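PDB 2J3X: C2 toxin component I from Clostridium botulinum, which probably transfers ADP-ribose from NAD to actin, as the enzymatic component of the binary C2 toxin. Local coordinates for residues Gly247-Tyr252 with Glu389-Lys394; Ser357-Arg362 with Ser408-Val413. The protein carries 2 engineered substitutions. All coordinates share one frame; numbering follows the deposited sequence.

Interaction 1 of 2, residues Gly247-Tyr252 with Glu389-Lys394; sequences GALEGY and EILLNK
L391 reaches from its strand to the helix and meets L249 and Y252, one turn apart on the same helical flank. The contact is small and wholly buried.

The first part is aliphatic. L249 CD1 touches L391 CD2 at 3.7 Å. The two side chains slide past each other in opposite directions, so they overlap near their methyl ends. L249 starts with CG anti to the backbone N (chi1 -176°), which carries its methyls off the helix to the strand. The backbones stay well separated, with L249 CA and L391 CA 10.0 Å apart.

The second part is aromatic. Both methyls of L391 lie beside the CD2-CE2 bond of Y252. CD1 of L391 is 3.9 Å from CE2 of Y252, and CD2 of L391 is 4.0 Å from CD2 of Y252. The approach to the ring is oblique. L391 CD2 thus touches both helix residues.

The one polar group of the touching side chains has its partner outside the contact. The Y252 hydroxyl is hydrogen-bonded to N261 OD1, so the ring end is tied down beyond the contact. F346 packs edge-to-face with Y252 and probably limits its rotation as well.

In the fold, helix 243-254 packs on one face of the small antiparallel sheet formed by strands 347-350, 389-392 and 375-377. E389, two residues before L391, points its CB to the same side. Its place in the sequence is consistent with the second glutamate of the Glu-X-Glu motif of arginine-specific ADP-ribosyltransferases.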
# COMPACT_ATOMS: atom_id res chain seq x y z
N GLY A 247 -32.97 0.52 -12.67
CA GLY A 247 -32.93 0.79 -14.12
C GLY A 247 -31.88 1.81 -14.46
O GLY A 247 -31.16 1.66 -15.43
N ALA A 248 -31.79 2.85 -13.65
CA ALA A 248 -30.80 3.90 -13.90
C ALA A 248 -29.38 3.37 -13.74
O ALA A 248 -28.51 3.60 -14.61
CB ALA A 248 -31.07 5.12 -12.98
N LEU A 249 -29.13 2.60 -12.68
CA LEU A 249 -27.81 1.98 -12.51
C LEU A 249 -27.45 0.98 -13.64
O LEU A 249 -26.35 1.00 -14.18
CB LEU A 249 -27.73 1.36 -11.10
CG LEU A 249 -26.38 0.76 -10.75
CD1 LEU A 249 -25.16 1.72 -10.96
CD2 LEU A 249 -26.47 0.31 -9.21
N GLU A 250 -28.40 0.13 -14.04
CA GLU A 250 -28.26 -0.76 -15.19
C GLU A 250 -27.86 0.01 -16.44
O GLU A 250 -26.96 -0.40 -17.16
CB GLU A 250 -29.58 -1.46 -15.49
CG GLU A 250 -29.99 -2.50 -14.44
CD GLU A 250 -29.15 -3.76 -14.47
OE1 GLU A 250 -28.28 -3.92 -15.37
OE2 GLU A 250 -29.39 -4.63 -13.61
N GLY A 251 -28.55 1.13 -16.65
CA GLY A 251 -28.32 1.94 -17.85
C GLY A 251 -26.89 2.45 -17.85
O GLY A 251 -26.21 2.41 -18.87
N TYR A 252 -26.44 2.91 -16.67
CA TYR A 252 -25.08 3.41 -16.56
C TYR A 252 -24.05 2.31 -16.77
O TYR A 252 -22.99 2.52 -17.39
CB TYR A 252 -24.89 4.11 -15.22
CG TYR A 252 -23.50 4.68 -15.12
CD1 TYR A 252 -23.16 5.89 -15.79
CD2 TYR A 252 -22.48 3.98 -14.47
CE1 TYR A 252 -21.85 6.39 -15.74
CE2 TYR A 252 -21.17 4.48 -14.40
CZ TYR A 252 -20.88 5.70 -15.04
OH TYR A 252 -19.63 6.21 -15.00
N GLU A 389 -16.15 -4.71 -9.38
CA GLU A 389 -16.18 -3.27 -9.45
C GLU A 389 -16.82 -2.65 -8.23
O GLU A 389 -17.90 -3.07 -7.79
CB GLU A 389 -16.99 -2.82 -10.68
CG GLU A 389 -17.17 -1.31 -10.71
CD GLU A 389 -17.72 -0.78 -12.04
OE1 GLU A 389 -17.73 -1.55 -13.04
OE2 GLU A 389 -18.05 0.43 -12.10
N ILE A 390 -16.18 -1.63 -7.69
CA ILE A 390 -16.88 -0.75 -6.78
C ILE A 390 -17.07 0.57 -7.55
O ILE A 390 -16.08 1.22 -7.92
CB ILE A 390 -16.11 -0.52 -5.45
CG1 ILE A 390 -16.18 -1.79 -4.57
CG2 ILE A 390 -16.80 0.60 -4.66
CD1 ILE A 390 -15.22 -1.77 -3.33
N LEU A 391 -18.32 0.96 -7.73
CA LEU A 391 -18.63 2.21 -8.43
C LEU A 391 -18.76 3.34 -7.42
O LEU A 391 -19.59 3.25 -6.49
CB LEU A 391 -19.92 2.05 -9.26
CG LEU A 391 -20.36 3.34 -9.98
CD1 LEU A 391 -19.36 3.57 -11.04
CD2 LEU A 391 -21.76 3.13 -10.61
N LEU A 392 -17.99 4.41 -7.62
CA LEU A 392 -18.05 5.54 -6.67
C LEU A 392 -18.96 6.64 -7.19
O LEU A 392 -19.00 6.89 -8.41
CB LEU A 392 -16.64 6.14 -6.45
CG LEU A 392 -15.55 5.16 -6.00
CD1 LEU A 392 -14.26 5.94 -5.71
CD2 LEU A 392 -15.98 4.48 -4.72
N ASN A 393 -19.58 7.35 -6.25
CA ASN A 393 -20.43 8.49 -6.59
C ASN A 393 -19.64 9.55 -7.37
O ASN A 393 -18.37 9.67 -7.24
CB ASN A 393 -21.03 9.07 -5.33
CG ASN A 393 -22.21 9.97 -5.62
OD1 ASN A 393 -22.88 9.81 -6.65
ND2 ASN A 393 -22.49 10.90 -4.69
N LYS A 394 -20.36 10.28 -8.23
CA LYS A 394 -19.75 11.40 -8.98
C LYS A 394 -19.17 12.42 -7.96
O LYS A 394 -19.63 12.50 -6.82
CB LYS A 394 -20.84 12.07 -9.85
CG LYS A 394 -21.99 12.67 -9.01
CD LYS A 394 -23.27 13.13 -9.78
CE LYS A 394 -24.27 13.69 -8.72
NZ LYS A 394 -23.76 14.99 -8.23

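Interaction 2 of 2, residues Ser357-Arg362 with Ser408-Val413; sequences SFSKRR and SIINRV. Engineered in segment 357-362: R361 (natural residue Ser).
I410 packs against the turn at S359 and K360, and a water joins the same turn to S408. The turn is type I, from F358 to R361, and follows S357.

S357 OG lies 3.6 Å above the F358 ring plane, over its centre. F358 O accepts from R361 N at 3.1 Å and closes the turn.

S359 is buried and faces the strand. Its OG takes the position between backbone N and carbonyl carbon (chi1 68°). There it bonds to S356 O and lies 4.0 Å from CG2 of I410. CD1 of I410 comes within 3.3 Å of S359 O. S359 O also accepts from Q418 NE2 and from the water, with the water oxygen 2.7 Å from S359 O. The water's other hydrogen goes to S408 OG, with 2.6 Å between the water oxygen and S408 OG. S408 OG in turn bonds F62 O, so the bridge is held at both ends.

K360 is exposed and runs out extended, crossing the I410 side chain at about a right angle. K360 CG meets I410 CG2 at 4.0 Å, so the same methyl serves both turn residues. The engineered R361 (serine in the natural sequence) runs out extended alongside F358, so that one guanidinium face meets F358 CD1. R361 NH1 bonds to R300 O. R362 pairs through its backbone with V419.

On the other segment, I410 and N411 form a classic beta bulge opposite T414. N411 OD1 accepts from V413 N at 2.9 Å, an Asx turn.

The loop thus leads into strand 363-369 while covering the bulge that follows S408 and I409. Strand 414-426 lies between strands 363-369 and 397-411, with M416 and Q418 on I410. I409 points the other way, onto helices 47-59 and 65-73.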
# COMPACT_ATOMS: atom_id res chain seq x y z
N SER A 357 -6.39 -6.50 -18.36
CA SER A 357 -6.62 -5.50 -19.40
C SER A 357 -6.11 -4.10 -18.99
O SER A 357 -5.87 -3.23 -19.83
CB SER A 357 -8.07 -5.50 -19.80
OG SER A 357 -8.76 -4.79 -18.84
N PHE A 358 -5.83 -3.91 -17.70
CA PHE A 358 -5.24 -2.64 -17.25
C PHE A 358 -3.78 -2.72 -16.84
O PHE A 358 -3.23 -1.76 -16.34
CB PHE A 358 -6.08 -2.04 -16.14
CG PHE A 358 -7.52 -1.88 -16.53
CD1 PHE A 358 -7.87 -1.01 -17.54
CD2 PHE A 358 -8.50 -2.61 -15.89
CE1 PHE A 358 -9.21 -0.87 -17.90
CE2 PHE A 358 -9.82 -2.49 -16.24
CZ PHE A 358 -10.19 -1.63 -17.22
N SER A 359 -3.13 -3.82 -17.13
CA SER A 359 -1.83 -4.11 -16.56
C SER A 359 -0.70 -3.22 -17.06
O SER A 359 0.31 -3.03 -16.36
CB SER A 359 -1.52 -5.59 -16.78
OG SER A 359 -1.31 -5.88 -18.16
N LYS A 360 -0.89 -2.60 -18.22
CA LYS A 360 0.13 -1.71 -18.76
C LYS A 360 -0.11 -0.25 -18.43
O LYS A 360 0.60 0.63 -18.96
CB LYS A 360 0.24 -1.88 -20.28
CG LYS A 360 0.71 -3.30 -20.64
CD LYS A 360 0.89 -3.41 -22.14
CE LYS A 360 0.82 -4.87 -22.57
NZ LYS A 360 1.05 -4.94 -24.05
N ARG A 361 -1.10 0.05 -17.59
CA ARG A 361 -1.29 1.43 -17.13
C ARG A 361 -0.41 1.64 -15.89
O ARG A 361 -0.50 0.85 -14.93
CB ARG A 361 -2.75 1.65 -16.77
CG ARG A 361 -3.65 1.50 -18.03
CD ARG A 361 -5.00 1.96 -17.64
NE ARG A 361 -5.98 1.84 -18.72
CZ ARG A 361 -7.26 2.17 -18.57
NH1 ARG A 361 -7.68 2.63 -17.40
NH2 ARG A 361 -8.10 2.03 -19.59
N ARG A 362 0.43 2.68 -15.93
CA ARG A 362 1.53 2.85 -14.92
C ARG A 362 1.08 3.52 -13.63
O ARG A 362 1.83 3.53 -12.63
CB ARG A 362 2.65 3.71 -15.57
CG ARG A 362 3.30 3.01 -16.76
CD ARG A 362 4.16 4.02 -17.52
NE ARG A 362 4.91 3.36 -18.61
CZ ARG A 362 4.41 3.08 -19.81
NH1 ARG A 362 3.17 3.39 -20.14
NH2 ARG A 362 5.19 2.51 -20.70
N SER A 408 6.34 -3.53 -12.05
CA SER A 408 5.27 -4.53 -12.25
C SER A 408 5.71 -5.56 -13.30
O SER A 408 6.42 -5.22 -14.27
CB SER A 408 4.00 -3.87 -12.73
OG SER A 408 2.88 -4.78 -12.83
N ILE A 409 5.31 -6.81 -13.09
CA ILE A 409 5.67 -7.86 -14.03
C ILE A 409 4.52 -8.08 -14.96
O ILE A 409 3.42 -8.44 -14.50
CB ILE A 409 6.05 -9.16 -13.29
CG1 ILE A 409 7.39 -8.96 -12.56
CG2 ILE A 409 6.19 -10.28 -14.30
CD1 ILE A 409 7.26 -8.83 -11.13
N ILE A 410 4.72 -7.81 -16.27
CA ILE A 410 3.59 -7.76 -17.20
C ILE A 410 3.47 -9.13 -17.83
O ILE A 410 2.37 -9.66 -17.97
CB ILE A 410 3.77 -6.64 -18.32
CG1 ILE A 410 4.14 -5.27 -17.70
CG2 ILE A 410 2.54 -6.52 -19.18
CD1 ILE A 410 3.11 -4.64 -16.73
N ASN A 411 4.61 -9.70 -18.21
CA ASN A 411 4.63 -11.05 -18.77
C ASN A 411 6.02 -11.64 -18.67
O ASN A 411 6.89 -11.07 -18.03
CB ASN A 411 4.07 -11.07 -20.21
CG ASN A 411 4.93 -10.24 -21.18
OD1 ASN A 411 6.15 -10.33 -21.17
ND2 ASN A 411 4.27 -9.38 -21.96
N ARG A 412 6.24 -12.79 -19.30
CA ARG A 412 7.53 -13.46 -19.13
C ARG A 412 8.72 -12.56 -19.46
O ARG A 412 9.75 -12.64 -18.76
CB ARG A 412 7.59 -14.76 -19.96
CG ARG A 412 8.68 -15.74 -19.51
CD ARG A 412 8.70 -16.95 -20.42
NE ARG A 412 8.88 -16.50 -21.79
CZ ARG A 412 8.43 -17.12 -22.88
NH1 ARG A 412 8.66 -16.57 -24.07
NH2 ARG A 412 7.76 -18.27 -22.80
N VAL A 413 8.59 -11.69 -20.47
CA VAL A 413 9.71 -10.86 -20.94
C VAL A 413 9.57 -9.35 -20.68
O VAL A 413 10.41 -8.56 -21.14
CB VAL A 413 9.95 -11.04 -22.51
CG1 VAL A 413 10.19 -12.52 -22.84
CG2 VAL A 413 8.81 -10.48 -23.34
O HOH W 1 0.81 -4.71 -14.35

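Both contacts lie in the same ADP-ribosyltransferase domain region, but they do not touch. Their centres are 27 Å apart and their nearest atoms about 9 Å. Interaction 1 is buried and purely apolar, where a helix meets the three-stranded sheet. Interaction 2 is only partly buried, and there a loop meets strand 397-411 of the five-stranded sheet. It mixes isoleucine packing with a bridging water and an exposed lysine. Apart from helix 243-254, the elements follow closely in the chain: strand 389-392 is followed directly by strand 397-411, and the loop holding 357-362 starts after strand 347-350, a neighbour of 389-392 in its sheet.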